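Local coordinates for CysQ, sulfite synthesis pathway protein (Bacteroides thetaiotaomicron VPI-5482, PDB 3B8B) that probably hydrolyses adenosine 3',5'-bisphosphate to AMP and phosphate with the help of magnesium, as a member of the inositol monophosphatase superfamily, at residues F120-A125 with Y138-K143; P239-T244 with W283-A288. All coordinates share one frame; numbering follows the deposited sequence.

Contact 1: residues F120-A125 with Y138-K143; sequences FTVNIA and YVPVKK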
ATOM      1  N   PHE A 120      -1.684   1.886 -10.345  1.00 18.72           N
ATOM      2  CA  PHE A 120      -0.851   0.840  -9.721  1.00 18.58           C
ATOM      3  C   PHE A 120       0.090   1.506  -8.704  1.00 19.08           C
ATOM      4  O   PHE A 120       0.303   2.723  -8.731  1.00 19.07           O
ATOM      5  CB  PHE A 120      -0.084   0.056 -10.777  1.00 19.06           C
ATOM      6  CG  PHE A 120       0.693   0.928 -11.745  1.00 18.47           C
ATOM      7  CD1 PHE A 120       1.975   1.384 -11.448  1.00 20.40           C
ATOM      8  CD2 PHE A 120       0.108   1.315 -12.952  1.00 20.70           C
ATOM      9  CE1 PHE A 120       2.666   2.189 -12.339  1.00 21.57           C
ATOM     10  CE2 PHE A 120       0.804   2.105 -13.838  1.00 20.45           C
ATOM     11  CZ  PHE A 120       2.049   2.573 -13.529  1.00 20.59           C
ATOM     12  N   THR A 121       0.647   0.688  -7.802  1.00 18.99           N
ATOM     13  CA  THR A 121       1.388   1.206  -6.664  1.00 19.39           C
ATOM     14  C   THR A 121       2.598   0.324  -6.329  1.00 18.99           C
ATOM     15  O   THR A 121       2.646  -0.871  -6.656  1.00 18.96           O
ATOM     16  CB  THR A 121       0.510   1.222  -5.390  1.00 20.16           C
ATOM     17  OG1 THR A 121       0.062  -0.119  -5.119  1.00 20.98           O
ATOM     18  CG2 THR A 121      -0.712   2.159  -5.535  1.00 19.93           C
ATOM     19  N   VAL A 122       3.552   0.944  -5.652  1.00 17.75           N
ATOM     20  CA  VAL A 122       4.639   0.252  -4.962  1.00 17.72           C
ATOM     21  C   VAL A 122       4.269   0.229  -3.476  1.00 17.93           C
ATOM     22  O   VAL A 122       3.825   1.261  -2.938  1.00 18.18           O
ATOM     23  CB  VAL A 122       5.973   1.003  -5.146  1.00 18.01           C
ATOM     24  CG1 VAL A 122       7.128   0.216  -4.503  1.00 18.39           C
ATOM     25  CG2 VAL A 122       6.277   1.274  -6.644  1.00 18.58           C
ATOM     26  N   ASN A 123       4.445  -0.927  -2.821  1.00 18.66           N
ATOM     27  CA  ASN A 123       4.008  -1.133  -1.432  1.00 18.48           C
ATOM     28  C   ASN A 123       5.145  -1.719  -0.591  1.00 18.24           C
ATOM     29  O   ASN A 123       5.646  -2.805  -0.907  1.00 18.96           O
ATOM     30  CB  ASN A 123       2.792  -2.065  -1.334  1.00 18.67           C
ATOM     31  CG  ASN A 123       1.607  -1.526  -2.096  1.00 19.39           C
ATOM     32  OD1 ASN A 123       0.740  -0.905  -1.513  1.00 20.23           O
ATOM     33  ND2 ASN A 123       1.616  -1.719  -3.430  1.00 20.95           N
ATOM     34  N   ILE A 124       5.567  -0.979   0.434  1.00 17.96           N
ATOM     35  CA  ILE A 124       6.635  -1.422   1.371  1.00 18.22           C
ATOM     36  C   ILE A 124       6.176  -1.213   2.819  1.00 18.13           C
ATOM     37  O   ILE A 124       5.824  -0.099   3.198  1.00 18.74           O
ATOM     38  CB  ILE A 124       7.951  -0.687   1.121  1.00 18.35           C
ATOM     39  CG1 ILE A 124       8.469  -0.969  -0.300  1.00 19.03           C
ATOM     40  CG2 ILE A 124       9.015  -1.138   2.164  1.00 18.62           C
ATOM     41  CD1 ILE A 124       9.706  -0.109  -0.645  1.00 20.30           C
ATOM     42  N   ALA A 125       6.129  -2.296   3.597  1.00 18.38           N
ATOM     43  CA  ALA A 125       5.781  -2.246   5.000  1.00 17.80           C
ATOM     44  C   ALA A 125       6.883  -2.867   5.845  1.00 17.83           C
ATOM     45  O   ALA A 125       7.475  -3.890   5.440  1.00 18.27           O
ATOM     46  CB  ALA A 125       4.474  -3.033   5.256  1.00 18.77           C
ATOM     47  N   TYR A 138       3.711   4.276  -2.980  1.00 17.92           N
ATOM     48  CA  TYR A 138       4.016   5.251  -4.020  1.00 18.18           C
ATOM     49  C   TYR A 138       3.184   4.947  -5.251  1.00 18.47           C
ATOM     50  O   TYR A 138       3.092   3.788  -5.676  1.00 20.15           O
ATOM     51  CB  TYR A 138       5.505   5.258  -4.374  1.00 18.63           C
ATOM     52  CG  TYR A 138       5.895   6.378  -5.327  1.00 18.00           C
ATOM     53  CD1 TYR A 138       5.529   7.712  -5.074  1.00 18.76           C
ATOM     54  CD2 TYR A 138       6.657   6.128  -6.471  1.00 18.08           C
ATOM     55  CE1 TYR A 138       5.899   8.719  -5.943  1.00 19.53           C
ATOM     56  CE2 TYR A 138       7.007   7.134  -7.329  1.00 19.15           C
ATOM     57  CZ  TYR A 138       6.652   8.417  -7.062  1.00 19.10           C
ATOM     58  OH  TYR A 138       7.047   9.418  -7.925  1.00 19.39           O
ATOM     59  N   VAL A 139       2.542   5.988  -5.786  1.00 18.84           N
ATOM     60  CA  VAL A 139       1.692   5.899  -6.969  1.00 18.94           C
ATOM     61  C   VAL A 139       2.466   6.572  -8.116  1.00 18.97           C
ATOM     62  O   VAL A 139       2.447   7.801  -8.252  1.00 18.75           O
ATOM     63  CB  VAL A 139       0.341   6.628  -6.766  1.00 19.37           C
ATOM     64  CG1 VAL A 139      -0.593   6.290  -7.937  1.00 19.89           C
ATOM     65  CG2 VAL A 139      -0.294   6.241  -5.413  1.00 18.94           C
ATOM     66  N   PRO A 140       3.252   5.782  -8.870  1.00 19.31           N
ATOM     67  CA  PRO A 140       4.207   6.434  -9.781  1.00 19.30           C
ATOM     68  C   PRO A 140       3.616   7.372 -10.837  1.00 19.36           C
ATOM     69  O   PRO A 140       4.194   8.431 -11.122  1.00 20.13           O
ATOM     70  CB  PRO A 140       4.943   5.251 -10.422  1.00 19.81           C
ATOM     71  CG  PRO A 140       4.822   4.149  -9.451  1.00 20.03           C
ATOM     72  CD  PRO A 140       3.437   4.311  -8.860  1.00 20.27           C
ATOM     73  N   VAL A 141       2.491   7.007 -11.441  1.00 18.81           N
ATOM     74  CA  VAL A 141       1.890   7.876 -12.466  1.00 19.18           C
ATOM     75  C   VAL A 141       1.500   9.259 -11.916  1.00 19.56           C
ATOM     76  O   VAL A 141       1.693  10.269 -12.577  1.00 21.08           O
ATOM     77  CB  VAL A 141       0.684   7.190 -13.137  1.00 18.20           C
ATOM     78  CG1 VAL A 141      -0.047   8.187 -14.084  1.00 18.45           C
ATOM     79  CG2 VAL A 141       1.166   5.925 -13.921  1.00 19.20           C
ATOM     80  N   LYS A 142       0.979   9.268 -10.700  1.00 20.12           N
ATOM     81  CA  LYS A 142       0.469  10.467 -10.044  1.00 21.89           C
ATOM     82  C   LYS A 142       1.499  11.223  -9.203  1.00 22.02           C
ATOM     83  O   LYS A 142       1.189  12.314  -8.701  1.00 22.25           O
ATOM     84  CB  LYS A 142      -0.701  10.078  -9.138  1.00 22.46           C
ATOM     85  CG  LYS A 142      -1.860   9.395  -9.830  1.00 25.43           C
ATOM     86  CD  LYS A 142      -3.021   9.270  -8.952  1.00 26.71           C
ATOM     87  CE  LYS A 142      -3.655  10.614  -8.734  1.00 31.67           C
ATOM     88  NZ  LYS A 142      -5.034  10.420  -8.344  1.00 37.15           N
ATOM     89  N   LYS A 143       2.680  10.617  -9.021  1.00 21.57           N
ATOM     90  CA  LYS A 143       3.770  11.142  -8.191  0.50 21.24           C
ATOM     91  C   LYS A 143       3.254  11.469  -6.789  1.00 21.84           C
ATOM     92  O   LYS A 143       3.573  12.515  -6.203  1.00 23.46           O
ATOM     93  CB  LYS A 143       4.440  12.335  -8.871  0.50 20.98           C
ATOM     94  CG  LYS A 143       5.139  11.945 -10.159  0.50 17.88           C
ATOM     95  CD  LYS A 143       4.204  11.912 -11.361  0.50 17.52           C
ATOM     96  CE  LYS A 143       4.885  11.301 -12.608  0.50 18.86           C
ATOM     97  NZ  LYS A 143       3.986  11.286 -13.779  0.50 15.44           N
TER
HETATM   98  O   HOH W   1       0.667   4.743 -10.750  1.00 16.06           O

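Contact 2: residues P239-T244 with W283-A288; sequences PRFAPT and WFIVEA. With SO4 (sulfate ion), chain B.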
ATOM      1  N   PRO A 239     -14.410  -1.928   2.034  1.00 19.80           N
ATOM      2  CA  PRO A 239     -14.597  -3.356   2.319  1.00 19.77           C
ATOM      3  C   PRO A 239     -14.044  -4.160   1.169  1.00 21.04           C
ATOM      4  O   PRO A 239     -14.285  -3.818  -0.005  1.00 22.68           O
ATOM      5  CB  PRO A 239     -16.112  -3.475   2.431  1.00 21.29           C
ATOM      6  CG  PRO A 239     -16.627  -2.450   1.409  1.00 21.01           C
ATOM      7  CD  PRO A 239     -15.594  -1.357   1.339  1.00 19.76           C
ATOM      8  N   ARG A 240     -13.301  -5.211   1.450  1.00 20.31           N
ATOM      9  CA  ARG A 240     -12.775  -6.057   0.379  1.00 19.67           C
ATOM     10  C   ARG A 240     -13.020  -7.512   0.768  1.00 19.31           C
ATOM     11  O   ARG A 240     -12.260  -8.109   1.534  1.00 19.71           O
ATOM     12  CB  ARG A 240     -11.303  -5.777   0.089  1.00 20.16           C
ATOM     13  CG  ARG A 240     -10.828  -6.406  -1.208  1.00 21.70           C
ATOM     14  CD  ARG A 240     -11.534  -5.729  -2.324  1.00 24.09           C
ATOM     15  NE  ARG A 240     -11.248  -6.255  -3.644  1.00 27.97           N
ATOM     16  CZ  ARG A 240     -10.195  -5.890  -4.373  1.00 30.14           C
ATOM     17  NH1 ARG A 240      -9.291  -5.050  -3.882  1.00 26.89           N
ATOM     18  NH2 ARG A 240     -10.042  -6.373  -5.605  1.00 31.08           N
ATOM     19  N   PHE A 241     -14.117  -8.063   0.251  1.00 18.63           N
ATOM     20  CA  PHE A 241     -14.506  -9.455   0.533  1.00 18.71           C
ATOM     21  C   PHE A 241     -14.078 -10.317  -0.648  1.00 19.74           C
ATOM     22  O   PHE A 241     -14.896 -10.855  -1.417  1.00 19.35           O
ATOM     23  CB  PHE A 241     -16.002  -9.547   0.820  1.00 19.65           C
ATOM     24  CG  PHE A 241     -16.451  -8.786   2.053  1.00 18.30           C
ATOM     25  CD1 PHE A 241     -15.566  -8.018   2.827  1.00 22.61           C
ATOM     26  CD2 PHE A 241     -17.767  -8.831   2.434  1.00 22.25           C
ATOM     27  CE1 PHE A 241     -16.038  -7.315   3.951  1.00 21.83           C
ATOM     28  CE2 PHE A 241     -18.223  -8.165   3.556  1.00 21.90           C
ATOM     29  CZ  PHE A 241     -17.370  -7.401   4.297  1.00 22.25           C
ATOM     30  N   ALA A 242     -12.755 -10.399  -0.774  1.00 19.62           N
ATOM     31  CA  ALA A 242     -12.084 -10.999  -1.906  1.00 19.83           C
ATOM     32  C   ALA A 242     -10.702 -11.388  -1.403  1.00 20.64           C
ATOM     33  O   ALA A 242     -10.190 -10.750  -0.493  1.00 20.91           O
ATOM     34  CB  ALA A 242     -11.993 -10.009  -3.058  1.00 20.22           C
ATOM     35  N   PRO A 243     -10.081 -12.384  -2.021  1.00 20.67           N
ATOM     36  CA  PRO A 243      -8.736 -12.770  -1.654  1.00 20.55           C
ATOM     37  C   PRO A 243      -7.697 -11.703  -2.061  1.00 20.98           C
ATOM     38  O   PRO A 243      -7.735 -11.176  -3.177  1.00 21.67           O
ATOM     39  CB  PRO A 243      -8.533 -14.105  -2.387  1.00 21.79           C
ATOM     40  CG  PRO A 243      -9.447 -14.021  -3.543  1.00 21.00           C
ATOM     41  CD  PRO A 243     -10.608 -13.189  -3.138  1.00 21.31           C
ATOM     42  N   THR A 244      -6.837 -11.338  -1.114  1.00 20.27           N
ATOM     43  CA  THR A 244      -5.695 -10.441  -1.376  1.00 20.55           C
ATOM     44  C   THR A 244      -4.521 -11.032  -0.613  1.00 20.86           C
ATOM     45  O   THR A 244      -4.712 -11.899   0.207  1.00 19.34           O
ATOM     46  CB  THR A 244      -5.960  -9.012  -0.888  1.00 20.84           C
ATOM     47  OG1 THR A 244      -6.103  -8.993   0.543  1.00 20.46           O
ATOM     48  CG2 THR A 244      -7.176  -8.373  -1.564  1.00 20.74           C
ATOM     49  N   TRP A 283     -10.968 -11.763   4.238  1.00 18.92           N
ATOM     50  CA  TRP A 283     -11.733 -10.567   3.971  1.00 19.16           C
ATOM     51  C   TRP A 283     -11.349  -9.481   4.963  1.00 19.19           C
ATOM     52  O   TRP A 283     -11.150  -9.780   6.142  1.00 18.80           O
ATOM     53  CB  TRP A 283     -13.207 -10.832   4.154  1.00 20.34           C
ATOM     54  CG  TRP A 283     -13.811 -11.772   3.164  1.00 20.45           C
ATOM     55  CD1 TRP A 283     -13.232 -12.279   2.055  1.00 21.37           C
ATOM     56  CD2 TRP A 283     -15.162 -12.229   3.165  1.00 21.14           C
ATOM     57  NE1 TRP A 283     -14.145 -13.063   1.362  1.00 21.68           N
ATOM     58  CE2 TRP A 283     -15.331 -13.050   2.038  1.00 19.66           C
ATOM     59  CE3 TRP A 283     -16.235 -12.029   4.015  1.00 20.68           C
ATOM     60  CZ2 TRP A 283     -16.552 -13.673   1.737  1.00 20.83           C
ATOM     61  CZ3 TRP A 283     -17.454 -12.637   3.712  1.00 22.44           C
ATOM     62  CH2 TRP A 283     -17.588 -13.460   2.599  1.00 20.62           C
ATOM     63  N   PHE A 284     -11.293  -8.234   4.496  1.00 18.18           N
ATOM     64  CA  PHE A 284     -11.005  -7.108   5.397  1.00 18.76           C
ATOM     65  C   PHE A 284     -11.914  -5.915   5.144  1.00 18.99           C
ATOM     66  O   PHE A 284     -12.572  -5.831   4.103  1.00 19.63           O
ATOM     67  CB  PHE A 284      -9.519  -6.711   5.331  1.00 18.75           C
ATOM     68  CG  PHE A 284      -9.083  -6.125   4.022  1.00 17.23           C
ATOM     69  CD1 PHE A 284      -9.282  -4.781   3.756  1.00 20.76           C
ATOM     70  CD2 PHE A 284      -8.454  -6.903   3.044  1.00 19.10           C
ATOM     71  CE1 PHE A 284      -8.886  -4.225   2.584  1.00 20.70           C
ATOM     72  CE2 PHE A 284      -8.051  -6.334   1.852  1.00 19.83           C
ATOM     73  CZ  PHE A 284      -8.255  -4.988   1.627  1.00 20.51           C
ATOM     74  N   ILE A 285     -11.912  -5.010   6.120  1.00 18.92           N
ATOM     75  CA  ILE A 285     -12.659  -3.754   6.080  0.50 19.51           C
ATOM     76  C   ILE A 285     -11.788  -2.656   6.682  1.00 19.31           C
ATOM     77  O   ILE A 285     -11.356  -2.766   7.846  1.00 19.31           O
ATOM     78  CB  ILE A 285     -13.932  -3.807   6.926  0.50 19.80           C
ATOM     79  CG1 ILE A 285     -14.880  -4.903   6.440  0.50 19.95           C
ATOM     80  CG2 ILE A 285     -14.674  -2.472   6.897  0.50 20.15           C
ATOM     81  CD1 ILE A 285     -15.950  -5.175   7.423  0.50 21.32           C
ATOM     82  N   VAL A 286     -11.557  -1.598   5.914  1.00 18.70           N
ATOM     83  CA  VAL A 286     -10.817  -0.443   6.383  1.00 19.23           C
ATOM     84  C   VAL A 286     -11.827   0.622   6.786  1.00 19.49           C
ATOM     85  O   VAL A 286     -12.696   0.998   5.979  1.00 19.64           O
ATOM     86  CB  VAL A 286      -9.900   0.125   5.286  1.00 19.06           C
ATOM     87  CG1 VAL A 286      -8.922   1.176   5.899  1.00 19.36           C
ATOM     88  CG2 VAL A 286      -9.128  -0.979   4.541  1.00 20.12           C
ATOM     89  N   GLU A 287     -11.720   1.106   8.019  1.00 18.95           N
ATOM     90  CA  GLU A 287     -12.662   2.109   8.536  1.00 20.05           C
ATOM     91  C   GLU A 287     -12.000   2.801   9.727  1.00 19.72           C
ATOM     92  O   GLU A 287     -10.915   2.415  10.165  1.00 19.70           O
ATOM     93  CB  GLU A 287     -13.999   1.437   8.925  1.00 20.16           C
ATOM     94  CG  GLU A 287     -13.860   0.403  10.029  1.00 21.09           C
ATOM     95  CD  GLU A 287     -15.157  -0.385  10.348  1.00 26.86           C
ATOM     96  OE1 GLU A 287     -15.470  -1.370   9.653  1.00 33.30           O
ATOM     97  OE2 GLU A 287     -15.806  -0.041  11.334  1.00 31.79           O
ATOM     98  N   ALA A 288     -12.662   3.814  10.281  1.00 20.35           N
ATOM     99  CA  ALA A 288     -12.184   4.458  11.494  1.00 20.92           C
ATOM    100  C   ALA A 288     -12.000   3.456  12.627  1.00 21.06           C
ATOM    101  O   ALA A 288     -12.787   2.516  12.744  1.00 21.27           O
ATOM    102  CB  ALA A 288     -13.177   5.565  11.913  1.00 21.74           C
TER
HETATM  103  S   SO4 B 269      -7.168  -4.046  -6.799  1.00 35.14           S
HETATM  104  O1  SO4 B 269      -7.072  -3.792  -5.358  1.00 26.87           O
HETATM  105  O2  SO4 B 269      -5.802  -4.071  -7.338  1.00 33.03           O
HETATM  106  O3  SO4 B 269      -7.744  -5.395  -7.000  1.00 36.43           O
HETATM  107  O4  SO4 B 269      -8.004  -3.133  -7.502  1.00 31.63           O

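Contact 1: residues F120-A125 with Y138-K143
Phe120 leans its ring against Pro140 and Val141 near the end of strand 131-139. With chi1 at 51°, CG sits between the backbone N and the carbonyl carbon, which directs the ring at these two residues. Beyond CB and CG, CD1 and CE1 run along the Pro140 ring, CE1 lying 4.1 Å from Pro140 CG, while CE2 is 3.8 Å from Val141 CG2 and CZ, at the tip, comes within 3.5 Å of that methyl, the two side chains crossing at about a right angle. One ring face has a water over its centre. That water donates to Phe120 O (2.9 Å) and accepts from Val141 N (3.0 Å), carrying the link between the backbones one step beyond the last direct bonds. Those bonds join Val122 and Tyr138: Val122 N to Tyr138 O is 2.9 Å and nearly straight at 167°, and Tyr138 N returns to Val122 O at 3.0 Å. Tyr42 and Phe113 also meet the Phe120 ring edge-to-face, and Ile38 of helix 20-43 touches it. The arrangement is the end of an antiparallel beta hairpin, strands 121-128 and 131-139, remote from its turn and beside strand 100-108, which carries the predicted magnesium ligands Asp105 and Asp108.

Contact 2: residues P239-T244 with W283-A288
Pro239 faces Ile285 in a non-hydrogen-bonded antiparallel pair, Pro239 CB lying 4.4 Å from Ile285 CG1. Arg240 follows in the hydrogen-bonded pair with Phe284: its N reaches Phe284 O at 2.8 Å, almost linear at 175°, while Phe284 N returns to Arg240 O. The Arg240 side chain lies alongside that of Phe284, CB resting over the ring face 3.8 Å from the centroid. With CG anti to the backbone N (chi1 -167°) and a bend at chi2, the guanidinium then leads away to a sulfate, probably from the crystallisation liquor, giving NH1 to O1 and NH2 to O3, each 2.9 Å; Ser194 and Lys226 also bind this ion, and NH1 bonds to Tyr238 OH. Phe241 turns to the other side, CB over the five-membered ring of Trp283, 3.7 Å from the centroid; its ring lies nearly parallel to the six-membered ring, offset with little overlap (centroids 4.8 Å apart), and CE1 at its edge is 3.7 Å from Ile285 CG1. An alanine here would keep CB over the indole but would probably open a gap beside Ile285 and leave the six-membered ring without its near-parallel partner. Farther on, Thr244 OG1, bonded to Asn281, approaches the edge of Phe284. Helix 200-212 packs on the Phe241-Ile285 side, helix 246-258 meets Thr244 and Phe284, and strand 261-265 pairs with strand 280-288.

The two contacts lie in separate sheets of one inositol monophosphatase chain, their centres about 20 Å apart and their nearest atoms about 10 Å apart, without touching. Contact 1 comes first and is complete before contact 2 opens: it links neighbouring strands of a hairpin in the six-stranded mixed sheet, while contact 2 brings together strands separated by helix 246-258 and strand 261-265 in a smaller antiparallel sheet. That helix connects them, touching Asn123 and Ala125 of contact 1 and Thr244 and Phe284 of contact 2. Asp108 lies beside Thr121 and Asp248, on the helix, near Thr244; both are predicted magnesium ligands, so the contacts probably border one metal site.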